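Local coordinates for bifunctional thiamine biosynthesis protein ThiDN (Methanocaldococcus jannaschii DSM 2661, PDB 2PHP), which probably phosphorylates hydroxymethylpyrimidine and its phosphate and condenses the product with thiazole phosphate into thiamine phosphate, the last step in the C-terminal ThiN domain that forms this chain, at residues 44-47 against 48-51; 108-112 against 113-117; 126-129 against 130-133; 134-137 against 138-142; 173-176 against 177-181. All coordinates share one frame; numbering follows the deposited sequence.

From the N terminus, interaction 1 comes first: the 3-10 turn that ends the loop between the antiparallel strands 37-40 and 50-53, packed against helix 77-87. Interaction 2 follows at the end of helix 103-109 and closes the short loop into strand 115-117, an outermost strand of the same sheet. Interactions 3 and 4 adjoin in sequence, the first starting helix 129-141 and the second ending it. Interaction 4 touches interaction 2 where Ser-116 OG meets Ala-137 O. Interaction 5, within helix 167-185, also reaches interaction 2, through Ile-177 and Ile-180 against Leu-109. All five are local and lie in series, so none nests within or crosses another.

Interaction 1 of 5, residues 44-47 against 48-51; sequences PKDF and KDVA
Asp-49 N reaches back to Asp-46 O at 2.8 Å and Val-50 N to Phe-47 O at 3.0 Å, two successive bonds between residues three apart that wind the chain into a 3-10 turn. The side chain of Asp-49 braces the entry to this turn: its OD2 accepts Lys-45 N at 2.8 Å in an almost straight bond (170°), which arrives on the anti side of the carboxylate and 25° out of its plane. Aspartate suits the place because its short arm, with CG set beside the backbone N (chi1 -70°), carries an acceptor back over four residues. Its CB also rests 3.9 Å from CB of Pro-44, whose ring restricts the backbone just ahead of the turn. A water donates to OD1 of Asp-49 and also appears to bridge to Asp-46, although the position of Asp-46 OD1 is doubtful. Phe-47 and Lys-48 run side by side in the same direction. CD of Lys-48 lies over the ring face, 4.0 Å from the ring centroid of Phe-47, as a CH-pi contact, and its NZ comes 3.5 Å from CZ of Phe-47. With an alanine in place of Phe-47 the aliphatic part of the lysine would probably lose its supporting face and be free to swing into solvent. Helix 77-87 covers the turn, Phe-47 resting on Glu-77 and Ala-80 while Pro-44 and Val-50 both meet Leu-84. Val-50, a beta-branched residue fit for a strand, opens strand 50-53, which pairs antiparallel with strands 37-40 and 71-73.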
loop_
_atom_site.group_PDB
_atom_site.type_symbol
_atom_site.label_atom_id
_atom_site.label_comp_id
_atom_site.label_asym_id
_atom_site.label_seq_id
_atom_site.Cartn_x
_atom_site.Cartn_y
_atom_site.Cartn_z
ATOM N N PRO B 44 6.581 -20.447 -23.109
ATOM C CA PRO B 44 5.509 -20.629 -22.122
ATOM C C PRO B 44 4.420 -21.600 -22.581
ATOM O O PRO B 44 3.972 -21.544 -23.727
ATOM C CB PRO B 44 4.984 -19.208 -21.920
ATOM C CG PRO B 44 5.184 -18.588 -23.281
ATOM C CD PRO B 44 6.579 -19.073 -23.650
ATOM N N LYS B 45 4.004 -22.486 -21.678
ATOM C CA LYS B 45 2.968 -23.475 -21.973
ATOM C C LYS B 45 1.553 -22.935 -21.777
ATOM O O LYS B 45 0.625 -23.354 -22.463
ATOM C CB LYS B 45 3.176 -24.723 -21.109
ATOM C CG LYS B 45 3.722 -25.949 -21.865
ATOM C CD LYS B 45 5.044 -25.678 -22.605
ATOM C CE LYS B 45 4.841 -25.034 -23.985
ATOM N NZ LYS B 45 4.090 -25.913 -24.935
ATOM N N ASP B 46 1.391 -22.011 -20.836
ATOM C CA ASP B 46 0.094 -21.397 -20.554
ATOM C C ASP B 46 0.308 -20.167 -19.671
ATOM O O ASP B 46 1.438 -19.887 -19.265
ATOM C CB ASP B 46 -0.847 -22.393 -19.859
ATOM C CG ASP B 46 -0.249 -22.982 -18.594
ATOM O OD1 ASP B 46 0.366 -22.220 -17.812
ATOM O OD2 ASP B 46 -0.400 -24.208 -18.380
ATOM N N PHE B 47 -0.771 -19.449 -19.359
ATOM C CA PHE B 47 -0.665 -18.234 -18.557
ATOM C C PHE B 47 0.025 -18.436 -17.215
ATOM O O PHE B 47 0.482 -17.479 -16.598
ATOM C CB PHE B 47 -2.051 -17.606 -18.356
ATOM C CG PHE B 47 -2.850 -18.211 -17.236
ATOM C CD1 PHE B 47 -2.771 -17.688 -15.947
ATOM C CD2 PHE B 47 -3.694 -19.291 -17.470
ATOM C CE1 PHE B 47 -3.528 -18.229 -14.912
ATOM C CE2 PHE B 47 -4.454 -19.838 -16.440
ATOM C CZ PHE B 47 -4.370 -19.309 -15.162
ATOM N N LYS B 48 0.110 -19.684 -16.769
ATOM C CA LYS B 48 0.759 -19.993 -15.499
ATOM C C LYS B 48 2.273 -19.786 -15.589
ATOM O O LYS B 48 2.937 -19.606 -14.574
ATOM C CB LYS B 48 0.477 -21.437 -15.086
ATOM C CG LYS B 48 -0.981 -21.764 -14.832
ATOM C CD LYS B 48 -1.516 -21.010 -13.637
ATOM C CE LYS B 48 -2.509 -21.861 -12.839
ATOM N NZ LYS B 48 -3.612 -22.434 -13.664
ATOM N N ASP B 49 2.819 -19.824 -16.801
ATOM C CA ASP B 49 4.244 -19.607 -16.983
ATOM C C ASP B 49 4.509 -18.119 -17.178
ATOM O O ASP B 49 5.615 -17.726 -17.524
ATOM C CB ASP B 49 4.770 -20.378 -18.201
ATOM C CG ASP B 49 4.786 -21.887 -17.989
ATOM O OD1 ASP B 49 4.680 -22.340 -16.829
ATOM O OD2 ASP B 49 4.923 -22.622 -18.993
ATOM N N VAL B 50 3.487 -17.295 -16.949
ATOM C CA VAL B 50 3.617 -15.844 -17.110
ATOM C C VAL B 50 3.407 -15.114 -15.788
ATOM O O VAL B 50 2.419 -15.360 -15.098
ATOM C CB VAL B 50 2.580 -15.299 -18.123
ATOM C CG1 VAL B 50 2.810 -13.808 -18.356
ATOM C CG2 VAL B 50 2.672 -16.076 -19.429
ATOM N N ALA B 51 4.326 -14.215 -15.436
ATOM C CA ALA B 51 4.193 -13.450 -14.188
ATOM C C ALA B 51 3.826 -11.986 -14.439
ATOM O O ALA B 51 4.228 -11.395 -15.449
ATOM C CB ALA B 51 5.479 -13.523 -13.380
HETATM O O HOH W 1 2.313 -23.647 -16.780
#

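Interaction 2 of 5, residues 108-112 against 113-117; sequences LLKDK and FAVSS
Leu-109 sends its CD2 methyl to the edge of the Phe-113 ring, near the ring plane, and stands 3.9 Å from CD2 of Phe-113. The two side chains cross obliquely, and in both of them CG sits beside the backbone N and opposite the carbonyl carbon (chi1 -69° for Leu-109 and -67° for Phe-113), a choice that brings the branched tip and the ring together across the turn. The preceding carbonyl lies over one face of the ring, with Lys-112 O 3.4 Å from CG of Phe-113. Lys-110 and Val-115 form a second, smaller apolar contact: they meet at about a right angle, CG of the extended lysine chain 3.9 Å from CG2 of the valine. Leu-109 O accepts twice, from Lys-112 N at 2.7 Å and from Phe-113 N at 2.8 Å, the latter nearly along the C=O axis. A phenylalanine suits its position because the flat ring can use Leu-109 at its edge and also reach Ile-147 of the neighbouring strand; an alanine instead of Phe-113 would probably strip the ring from the CD2 methyl of Leu-109, which would keep Ile-180, and open a gap beside that strand. A water donates to Lys-110 O at 2.8 Å and to Phe-113 O at 2.8 Å, joining the two backbone carbonyls as the chain enters strand 115-117. The chemistry is thus divided: hydrogen bonds of the backbone and one water fix the course of the turn, while the side chains meet across it through apolar carbon, Lys-110 lending its CG and sending NZ on to a weak bond with Tyr-149 OH.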
loop_
_atom_site.group_PDB
_atom_site.type_symbol
_atom_site.label_atom_id
_atom_site.label_comp_id
_atom_site.label_asym_id
_atom_site.label_seq_id
_atom_site.Cartn_x
_atom_site.Cartn_y
_atom_site.Cartn_z
ATOM N N LEU B 108 3.607 9.600 -34.497
ATOM C CA LEU B 108 4.940 10.014 -34.093
ATOM C C LEU B 108 5.838 8.832 -33.763
ATOM O O LEU B 108 7.053 8.985 -33.692
ATOM C CB LEU B 108 4.868 10.930 -32.873
ATOM C CG LEU B 108 4.272 12.323 -33.066
ATOM C CD1 LEU B 108 4.379 13.095 -31.772
ATOM C CD2 LEU B 108 5.026 13.050 -34.160
ATOM N N LEU B 109 5.243 7.661 -33.557
ATOM C CA LEU B 109 6.016 6.473 -33.212
ATOM C C LEU B 109 6.377 5.601 -34.402
ATOM O O LEU B 109 7.450 4.997 -34.421
ATOM C CB LEU B 109 5.256 5.612 -32.198
ATOM C CG LEU B 109 5.058 6.130 -30.776
ATOM C CD1 LEU B 109 4.435 5.019 -29.938
ATOM C CD2 LEU B 109 6.393 6.556 -30.181
ATOM N N LYS B 110 5.474 5.528 -35.380
ATOM C CA LYS B 110 5.675 4.702 -36.569
ATOM C C LYS B 110 6.996 4.934 -37.295
ATOM O O LYS B 110 7.337 4.209 -38.231
ATOM C CB LYS B 110 4.499 4.879 -37.530
ATOM C CG LYS B 110 3.201 4.293 -36.980
ATOM C CD LYS B 110 2.076 4.288 -38.002
ATOM C CE LYS B 110 0.880 3.502 -37.476
ATOM N NZ LYS B 110 -0.335 3.626 -38.331
ATOM N N ASP B 111 7.747 5.933 -36.854
ATOM C CA ASP B 111 9.035 6.228 -37.459
ATOM C C ASP B 111 10.186 5.695 -36.598
ATOM O O ASP B 111 11.292 5.463 -37.096
ATOM C CB ASP B 111 9.177 7.738 -37.653
ATOM C CG ASP B 111 8.111 8.307 -38.580
ATOM O OD1 ASP B 111 8.092 7.928 -39.774
ATOM O OD2 ASP B 111 7.288 9.126 -38.112
ATOM N N LYS B 112 9.916 5.479 -35.311
ATOM C CA LYS B 112 10.931 4.986 -34.374
ATOM C C LYS B 112 10.682 3.541 -33.931
ATOM O O LYS B 112 11.561 2.895 -33.353
ATOM C CB LYS B 112 10.970 5.891 -33.139
ATOM C CG LYS B 112 11.243 7.345 -33.466
ATOM C CD LYS B 112 11.042 8.243 -32.255
ATOM C CE LYS B 112 11.141 9.706 -32.689
ATOM N NZ LYS B 112 11.184 10.655 -31.543
ATOM N N PHE B 113 9.487 3.036 -34.208
ATOM C CA PHE B 113 9.132 1.682 -33.807
ATOM C C PHE B 113 8.399 0.907 -34.890
ATOM O O PHE B 113 7.786 1.493 -35.783
ATOM C CB PHE B 113 8.235 1.733 -32.561
ATOM C CG PHE B 113 8.927 2.235 -31.331
ATOM C CD1 PHE B 113 9.814 1.419 -30.638
ATOM C CD2 PHE B 113 8.695 3.522 -30.861
ATOM C CE1 PHE B 113 10.460 1.876 -29.489
ATOM C CE2 PHE B 113 9.338 3.989 -29.712
ATOM C CZ PHE B 113 10.221 3.161 -29.026
ATOM N N ALA B 114 8.479 -0.417 -34.802
ATOM C CA ALA B 114 7.772 -1.291 -35.724
ATOM C C ALA B 114 6.382 -1.355 -35.106
ATOM O O ALA B 114 6.230 -1.746 -33.947
ATOM C CB ALA B 114 8.403 -2.672 -35.742
ATOM N N VAL B 115 5.374 -0.961 -35.876
ATOM C CA VAL B 115 3.998 -0.934 -35.398
ATOM C C VAL B 115 3.058 -1.759 -36.276
ATOM O O VAL B 115 3.198 -1.802 -37.498
ATOM C CB VAL B 115 3.467 0.523 -35.357
ATOM C CG1 VAL B 115 2.112 0.572 -34.671
ATOM C CG2 VAL B 115 4.462 1.423 -34.651
ATOM N N SER B 116 2.097 -2.414 -35.636
ATOM C CA SER B 116 1.108 -3.211 -36.336
ATOM C C SER B 116 -0.172 -3.127 -35.512
ATOM O O SER B 116 -0.161 -2.616 -34.393
ATOM C CB SER B 116 1.577 -4.659 -36.470
ATOM O OG SER B 116 0.664 -5.407 -37.251
ATOM N N SER B 117 -1.275 -3.631 -36.051
ATOM C CA SER B 117 -2.538 -3.554 -35.334
ATOM C C SER B 117 -3.583 -4.568 -35.795
ATOM O O SER B 117 -3.314 -5.421 -36.640
ATOM C CB SER B 117 -3.099 -2.142 -35.483
ATOM O OG SER B 117 -3.243 -1.819 -36.854
HETATM O O HOH W 2 5.943 1.780 -37.865
#

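Interaction 3 of 5, residues 126-129 against 130-133; sequences NVST and MEWG
Ser-128 and Trp-132 make the straightest hydrogen bond here, from Trp-132 N to Ser-128 O at 2.9 Å and 170°. One residue on, Gly-133 N gives to Thr-129 O at 2.8 Å, so the regular helical pattern is established at once. Capping is the work of the serine side chain: with OG swung anti to the backbone N (chi1 155°), it takes a weak bond from Glu-131 N at 3.4 Å, and serine is short enough to fold back on its own helix. Among the van der Waals contacts, OE1 of Glu-131 meets CB of Ser-128 at 3.4 Å, while CG2 of Val-127 lies 4.0 Å from CB of Trp-132. CG2 of Thr-129 touches the terminal CE of Met-130, a selenomethionine, at 3.7 Å; the threonine hydroxyl turns instead to Glu-123. Met-130 itself packs on His-78 and Ile-82 of helix 77-87. The whole is an N-cap motif at the start of helix 129-141, serine at the cap, with Val-127 and Trp-132, the residue before the cap and the fourth after it, in the positions of a hydrophobic staple.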
loop_
_atom_site.group_PDB
_atom_site.type_symbol
_atom_site.label_atom_id
_atom_site.label_comp_id
_atom_site.label_asym_id
_atom_site.label_seq_id
_atom_site.Cartn_x
_atom_site.Cartn_y
_atom_site.Cartn_z
ATOM N N ASN B 126 -16.045 -17.471 -32.010
ATOM C CA ASN B 126 -15.354 -18.410 -31.125
ATOM C C ASN B 126 -13.837 -18.319 -31.022
ATOM O O ASN B 126 -13.129 -19.321 -31.149
ATOM C CB ASN B 126 -15.748 -19.843 -31.483
ATOM C CG ASN B 126 -17.241 -20.072 -31.371
ATOM O OD1 ASN B 126 -18.001 -19.766 -32.292
ATOM N ND2 ASN B 126 -17.673 -20.592 -30.225
ATOM N N VAL B 127 -13.341 -17.113 -30.782
ATOM C CA VAL B 127 -11.913 -16.903 -30.615
ATOM C C VAL B 127 -11.724 -15.912 -29.483
ATOM O O VAL B 127 -12.663 -15.216 -29.087
ATOM C CB VAL B 127 -11.248 -16.311 -31.877
ATOM C CG1 VAL B 127 -11.366 -17.279 -33.032
ATOM C CG2 VAL B 127 -11.876 -14.968 -32.215
ATOM N N SER B 128 -10.508 -15.867 -28.954
ATOM C CA SER B 128 -10.160 -14.938 -27.889
ATOM C C SER B 128 -9.651 -13.681 -28.588
ATOM O O SER B 128 -8.719 -13.752 -29.392
ATOM C CB SER B 128 -9.055 -15.529 -27.017
ATOM O OG SER B 128 -8.304 -14.507 -26.379
ATOM N N THR B 129 -10.265 -12.538 -28.299
ATOM C CA THR B 129 -9.849 -11.294 -28.928
ATOM C C THR B 129 -8.336 -11.092 -28.875
ATOM O O THR B 129 -7.720 -10.737 -29.879
ATOM C CB THR B 129 -10.494 -10.069 -28.253
ATOM O OG1 THR B 129 -11.907 -10.268 -28.130
ATOM C CG2 THR B 129 -10.231 -8.812 -29.081
HETATM N N MSE B 130 -7.737 -11.312 -27.705
HETATM C CA MSE B 130 -6.296 -11.106 -27.552
HETATM C C MSE B 130 -5.411 -12.080 -28.316
HETATM O O MSE B 130 -4.337 -11.705 -28.784
HETATM C CB MSE B 130 -5.909 -11.112 -26.072
HETATM C CG MSE B 130 -6.396 -9.885 -25.297
HETATM SE SE MSE B 130 -5.719 -8.172 -26.005
HETATM C CE MSE B 130 -7.235 -7.744 -27.142
ATOM N N GLU B 131 -5.846 -13.329 -28.453
ATOM C CA GLU B 131 -5.042 -14.307 -29.183
ATOM C C GLU B 131 -5.162 -14.028 -30.681
ATOM O O GLU B 131 -4.165 -13.952 -31.404
ATOM C CB GLU B 131 -5.522 -15.727 -28.869
ATOM C CG GLU B 131 -5.770 -15.963 -27.394
ATOM C CD GLU B 131 -6.159 -17.394 -27.071
ATOM O OE1 GLU B 131 -6.903 -18.013 -27.864
ATOM O OE2 GLU B 131 -5.729 -17.890 -26.007
ATOM N N TRP B 132 -6.397 -13.856 -31.131
ATOM C CA TRP B 132 -6.677 -13.588 -32.530
ATOM C C TRP B 132 -6.073 -12.267 -33.009
ATOM O O TRP B 132 -5.449 -12.210 -34.074
ATOM C CB TRP B 132 -8.191 -13.575 -32.749
ATOM C CG TRP B 132 -8.582 -12.990 -34.053
ATOM C CD1 TRP B 132 -8.595 -13.616 -35.267
ATOM C CD2 TRP B 132 -8.935 -11.624 -34.298
ATOM N NE1 TRP B 132 -8.930 -12.718 -36.254
ATOM C CE2 TRP B 132 -9.145 -11.491 -35.687
ATOM C CE3 TRP B 132 -9.093 -10.501 -33.476
ATOM C CZ2 TRP B 132 -9.503 -10.270 -36.276
ATOM C CZ3 TRP B 132 -9.450 -9.288 -34.061
ATOM C CH2 TRP B 132 -9.651 -9.184 -35.449
ATOM N N GLY B 133 -6.275 -11.210 -32.229
ATOM C CA GLY B 133 -5.756 -9.902 -32.597
ATOM C C GLY B 133 -4.243 -9.859 -32.690
ATOM O O GLY B 133 -3.682 -9.228 -33.589
#

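Interaction 4 of 5, residues 134-137 against 138-142; sequences TKIA and CEKFG
Glu-139 folds back along the helix onto Lys-135. CB lies 3.5 Å from Lys-135 O; CG, placed beside the backbone N (chi1 -57°), comes closer still, 3.0 Å from the same oxygen, which also accepts Glu-139 N at 2.8 Å. CD then passes CG of Lys-135 at 3.8 Å, and OE2 at the tip touches CE of Lys-135 at 3.4 Å, while OE1 stays farther off, 4.2 Å from Lys-135 O. The ammonium is near but does not close a salt bridge, NZ of Lys-135 standing 4.6 Å from OE2 of Glu-139. A glutamate four residues after a lysine suits a solvent-facing flank, where the two charges probably attract each other through space. On the next flank, Lys-140 is bent in its outer half, which carries NZ to 3.3 Å from CG2 of Ile-136 and lets it make a weak hydrogen bond to Ser-117 O. The inner side uses small residues: CG2 of Thr-134 lies beside SG of Cys-138, and the threonine hydroxyl is held by Met-130 O. Gly-142, with positive phi (83°), lets the chain leave the helix where a CB would press on Phe-141 O. Thr-134, Ala-137 and Cys-138 face Ile-148 of strand 147-150, Ala-137 O accepts from Ser-116 OG of strand 115-117, and Thr-134 also packs on helix 77-87; helix 129-141 is thus the crossover of a beta-alpha-beta unit between two parallel strands.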
loop_
_atom_site.group_PDB
_atom_site.type_symbol
_atom_site.label_atom_id
_atom_site.label_comp_id
_atom_site.label_asym_id
_atom_site.label_seq_id
_atom_site.Cartn_x
_atom_site.Cartn_y
_atom_site.Cartn_z
ATOM N N THR B 134 -3.576 -10.519 -31.746
ATOM C CA THR B 134 -2.122 -10.552 -31.742
ATOM C C THR B 134 -1.652 -11.300 -32.986
ATOM O O THR B 134 -0.747 -10.848 -33.690
ATOM C CB THR B 134 -1.581 -11.259 -30.483
ATOM O OG1 THR B 134 -1.944 -10.504 -29.318
ATOM C CG2 THR B 134 -0.062 -11.390 -30.550
ATOM N N LYS B 135 -2.283 -12.441 -33.255
ATOM C CA LYS B 135 -1.936 -13.249 -34.420
ATOM C C LYS B 135 -2.074 -12.402 -35.688
ATOM O O LYS B 135 -1.123 -12.270 -36.456
ATOM C CB LYS B 135 -2.850 -14.478 -34.494
ATOM C CG LYS B 135 -2.463 -15.497 -35.546
ATOM C CD LYS B 135 -3.356 -16.728 -35.437
ATOM C CE LYS B 135 -2.983 -17.799 -36.451
ATOM N NZ LYS B 135 -3.785 -19.037 -36.217
ATOM N N ILE B 136 -3.247 -11.811 -35.894
ATOM C CA ILE B 136 -3.480 -10.968 -37.066
ATOM C C ILE B 136 -2.411 -9.885 -37.211
ATOM O O ILE B 136 -1.826 -9.712 -38.283
ATOM C CB ILE B 136 -4.852 -10.262 -36.994
ATOM C CG1 ILE B 136 -5.980 -11.286 -37.126
ATOM C CG2 ILE B 136 -4.958 -9.215 -38.096
ATOM C CD1 ILE B 136 -5.967 -12.041 -38.439
ATOM N N ALA B 137 -2.167 -9.153 -36.128
ATOM C CA ALA B 137 -1.182 -8.080 -36.124
ATOM C C ALA B 137 0.207 -8.579 -36.499
ATOM O O ALA B 137 0.946 -7.903 -37.215
ATOM C CB ALA B 137 -1.137 -7.411 -34.749
ATOM N N CYS B 138 0.572 -9.754 -36.005
ATOM C CA CYS B 138 1.881 -10.300 -36.311
ATOM C C CYS B 138 1.956 -10.824 -37.753
ATOM O O CYS B 138 2.932 -10.560 -38.457
ATOM C CB CYS B 138 2.241 -11.394 -35.294
ATOM S SG CYS B 138 2.616 -10.732 -33.625
ATOM N N GLU B 139 0.926 -11.541 -38.199
ATOM C CA GLU B 139 0.914 -12.064 -39.566
ATOM C C GLU B 139 0.953 -10.896 -40.549
ATOM O O GLU B 139 1.572 -10.982 -41.607
ATOM C CB GLU B 139 -0.341 -12.915 -39.814
ATOM C CG GLU B 139 -0.505 -14.070 -38.834
ATOM C CD GLU B 139 -1.653 -15.004 -39.192
ATOM O OE1 GLU B 139 -2.722 -14.510 -39.612
ATOM O OE2 GLU B 139 -1.491 -16.235 -39.036
ATOM N N LYS B 140 0.300 -9.799 -40.184
ATOM C CA LYS B 140 0.259 -8.611 -41.028
ATOM C C LYS B 140 1.621 -7.920 -41.093
ATOM O O LYS B 140 1.965 -7.306 -42.104
ATOM C CB LYS B 140 -0.789 -7.629 -40.495
ATOM C CG LYS B 140 -0.829 -6.307 -41.237
ATOM C CD LYS B 140 -1.605 -5.234 -40.470
ATOM C CE LYS B 140 -3.120 -5.456 -40.476
ATOM N NZ LYS B 140 -3.568 -6.688 -39.765
ATOM N N PHE B 141 2.391 -8.024 -40.013
ATOM C CA PHE B 141 3.710 -7.400 -39.939
ATOM C C PHE B 141 4.814 -8.336 -40.426
ATOM O O PHE B 141 5.906 -7.888 -40.783
ATOM C CB PHE B 141 3.993 -6.983 -38.494
ATOM C CG PHE B 141 5.341 -6.358 -38.287
ATOM C CD1 PHE B 141 5.606 -5.069 -38.743
ATOM C CD2 PHE B 141 6.347 -7.055 -37.623
ATOM C CE1 PHE B 141 6.856 -4.481 -38.541
ATOM C CE2 PHE B 141 7.601 -6.477 -37.414
ATOM C CZ PHE B 141 7.857 -5.186 -37.874
ATOM N N GLY B 142 4.528 -9.633 -40.438
ATOM C CA GLY B 142 5.517 -10.604 -40.868
ATOM C C GLY B 142 6.459 -10.935 -39.722
ATOM O O GLY B 142 7.615 -11.315 -39.935
#

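Interaction 5 of 5, residues 173-176 against 177-181; sequences KVEV and IQKIY
Glu-175 presents a flat carboxylate to Lys-179, whose ammonium stands above its plane, NZ lying 4.1 Å from CD and likewise from OE2 of Glu-175. The distance is too long for a salt bridge, and a through-space attraction is likely at most. The second flat group, the amide of Gln-178, turns away from the preceding turn: NE2 is bonded to Thr-28 OG1 and Asn-182 OD1, while OE1 takes a weak bond from Leu-29 N. Glutamine suits this buried spot because it can both donate and accept. In Glu-175, CG is anti to the backbone N (chi1 174°), whereas Lys-179 has CG beside its N; these settings lay the two extended chains alongside each other, pointing the same way, with CG of Glu-175 4.0 Å from CE of Lys-179. This is the ordinary alpha-helical spacing of four residues, within helix 167-185, the last helix of the chain. Its backbone bonds include Gln-178 N to Val-174 O at 2.8 Å, Ile-177 N to Lys-173 O at 3.0 Å, and a weak one from Ile-180 N to Val-176 O at 3.3 Å. CG1 of Ile-177 lies 3.4 Å from Lys-173 O. This isoleucine, with Val-174, meets Val-162 of the sheet, and Ile-180 packs on Leu-108 and Leu-109 of helix 103-109. Lys-173 sends NZ to Leu-163 O and into a salt bridge with Asp-146.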
loop_
_atom_site.group_PDB
_atom_site.type_symbol
_atom_site.label_atom_id
_atom_site.label_comp_id
_atom_site.label_asym_id
_atom_site.label_seq_id
_atom_site.Cartn_x
_atom_site.Cartn_y
_atom_site.Cartn_z
ATOM N N LYS B 173 11.398 0.941 -23.774
ATOM C CA LYS B 173 10.649 1.423 -24.938
ATOM C C LYS B 173 9.540 2.375 -24.484
ATOM O O LYS B 173 9.340 3.446 -25.077
ATOM C CB LYS B 173 10.020 0.260 -25.718
ATOM C CG LYS B 173 11.025 -0.665 -26.387
ATOM C CD LYS B 173 10.328 -1.784 -27.156
ATOM C CE LYS B 173 11.306 -2.879 -27.560
ATOM N NZ LYS B 173 10.622 -3.956 -28.327
ATOM N N VAL B 174 8.817 1.971 -23.436
ATOM C CA VAL B 174 7.731 2.780 -22.884
ATOM C C VAL B 174 8.219 4.163 -22.451
ATOM O O VAL B 174 7.510 5.154 -22.611
ATOM C CB VAL B 174 7.066 2.087 -21.665
ATOM C CG1 VAL B 174 6.190 3.085 -20.910
ATOM C CG2 VAL B 174 6.225 0.896 -22.132
ATOM N N GLU B 175 9.427 4.230 -21.898
ATOM C CA GLU B 175 9.981 5.509 -21.468
ATOM C C GLU B 175 10.190 6.422 -22.678
ATOM O O GLU B 175 9.931 7.620 -22.617
ATOM C CB GLU B 175 11.310 5.294 -20.748
ATOM C CG GLU B 175 12.047 6.575 -20.378
ATOM C CD GLU B 175 13.339 6.290 -19.641
ATOM O OE1 GLU B 175 14.092 5.407 -20.100
ATOM O OE2 GLU B 175 13.605 6.946 -18.612
ATOM N N VAL B 176 10.661 5.847 -23.777
ATOM C CA VAL B 176 10.885 6.617 -24.993
ATOM C C VAL B 176 9.542 7.171 -25.462
ATOM O O VAL B 176 9.427 8.358 -25.780
ATOM C CB VAL B 176 11.501 5.728 -26.106
ATOM C CG1 VAL B 176 11.581 6.503 -27.418
ATOM C CG2 VAL B 176 12.887 5.252 -25.681
ATOM N N ILE B 177 8.530 6.306 -25.485
ATOM C CA ILE B 177 7.191 6.688 -25.907
ATOM C C ILE B 177 6.627 7.778 -25.000
ATOM O O ILE B 177 6.015 8.739 -25.471
ATOM C CB ILE B 177 6.233 5.468 -25.883
ATOM C CG1 ILE B 177 6.645 4.460 -26.955
ATOM C CG2 ILE B 177 4.793 5.918 -26.097
ATOM C CD1 ILE B 177 5.842 3.174 -26.929
ATOM N N GLN B 178 6.849 7.618 -23.699
ATOM C CA GLN B 178 6.358 8.559 -22.700
ATOM C C GLN B 178 6.910 9.964 -22.917
ATOM O O GLN B 178 6.175 10.948 -22.801
ATOM C CB GLN B 178 6.728 8.062 -21.292
ATOM C CG GLN B 178 6.276 8.961 -20.156
ATOM C CD GLN B 178 4.771 8.971 -19.980
ATOM O OE1 GLN B 178 4.168 7.956 -19.634
ATOM N NE2 GLN B 178 4.155 10.121 -20.217
ATOM N N LYS B 179 8.200 10.060 -23.225
ATOM C CA LYS B 179 8.817 11.368 -23.443
ATOM C C LYS B 179 8.222 12.083 -24.639
ATOM O O LYS B 179 8.068 13.302 -24.627
ATOM C CB LYS B 179 10.329 11.227 -23.603
ATOM C CG LYS B 179 11.016 11.007 -22.266
ATOM C CD LYS B 179 12.496 10.728 -22.409
ATOM C CE LYS B 179 13.109 10.409 -21.050
ATOM N NZ LYS B 179 14.528 9.963 -21.160
ATOM N N ILE B 180 7.878 11.319 -25.667
ATOM C CA ILE B 180 7.269 11.890 -26.858
ATOM C C ILE B 180 5.888 12.386 -26.448
ATOM O O ILE B 180 5.500 13.514 -26.747
ATOM C CB ILE B 180 7.146 10.829 -27.976
ATOM C CG1 ILE B 180 8.548 10.430 -28.451
ATOM C CG2 ILE B 180 6.279 11.355 -29.116
ATOM C CD1 ILE B 180 8.551 9.356 -29.525
ATOM N N TYR B 181 5.160 11.539 -25.730
ATOM C CA TYR B 181 3.827 11.885 -25.268
ATOM C C TYR B 181 3.841 13.144 -24.397
ATOM O O TYR B 181 2.931 13.970 -24.490
ATOM C CB TYR B 181 3.227 10.723 -24.477
ATOM C CG TYR B 181 1.781 10.931 -24.104
ATOM C CD1 TYR B 181 0.785 10.938 -25.080
ATOM C CD2 TYR B 181 1.405 11.111 -22.774
ATOM C CE1 TYR B 181 -0.552 11.116 -24.740
ATOM C CE2 TYR B 181 0.070 11.284 -22.419
ATOM C CZ TYR B 181 -0.899 11.286 -23.404
ATOM O OH TYR B 181 -2.213 11.448 -23.063
#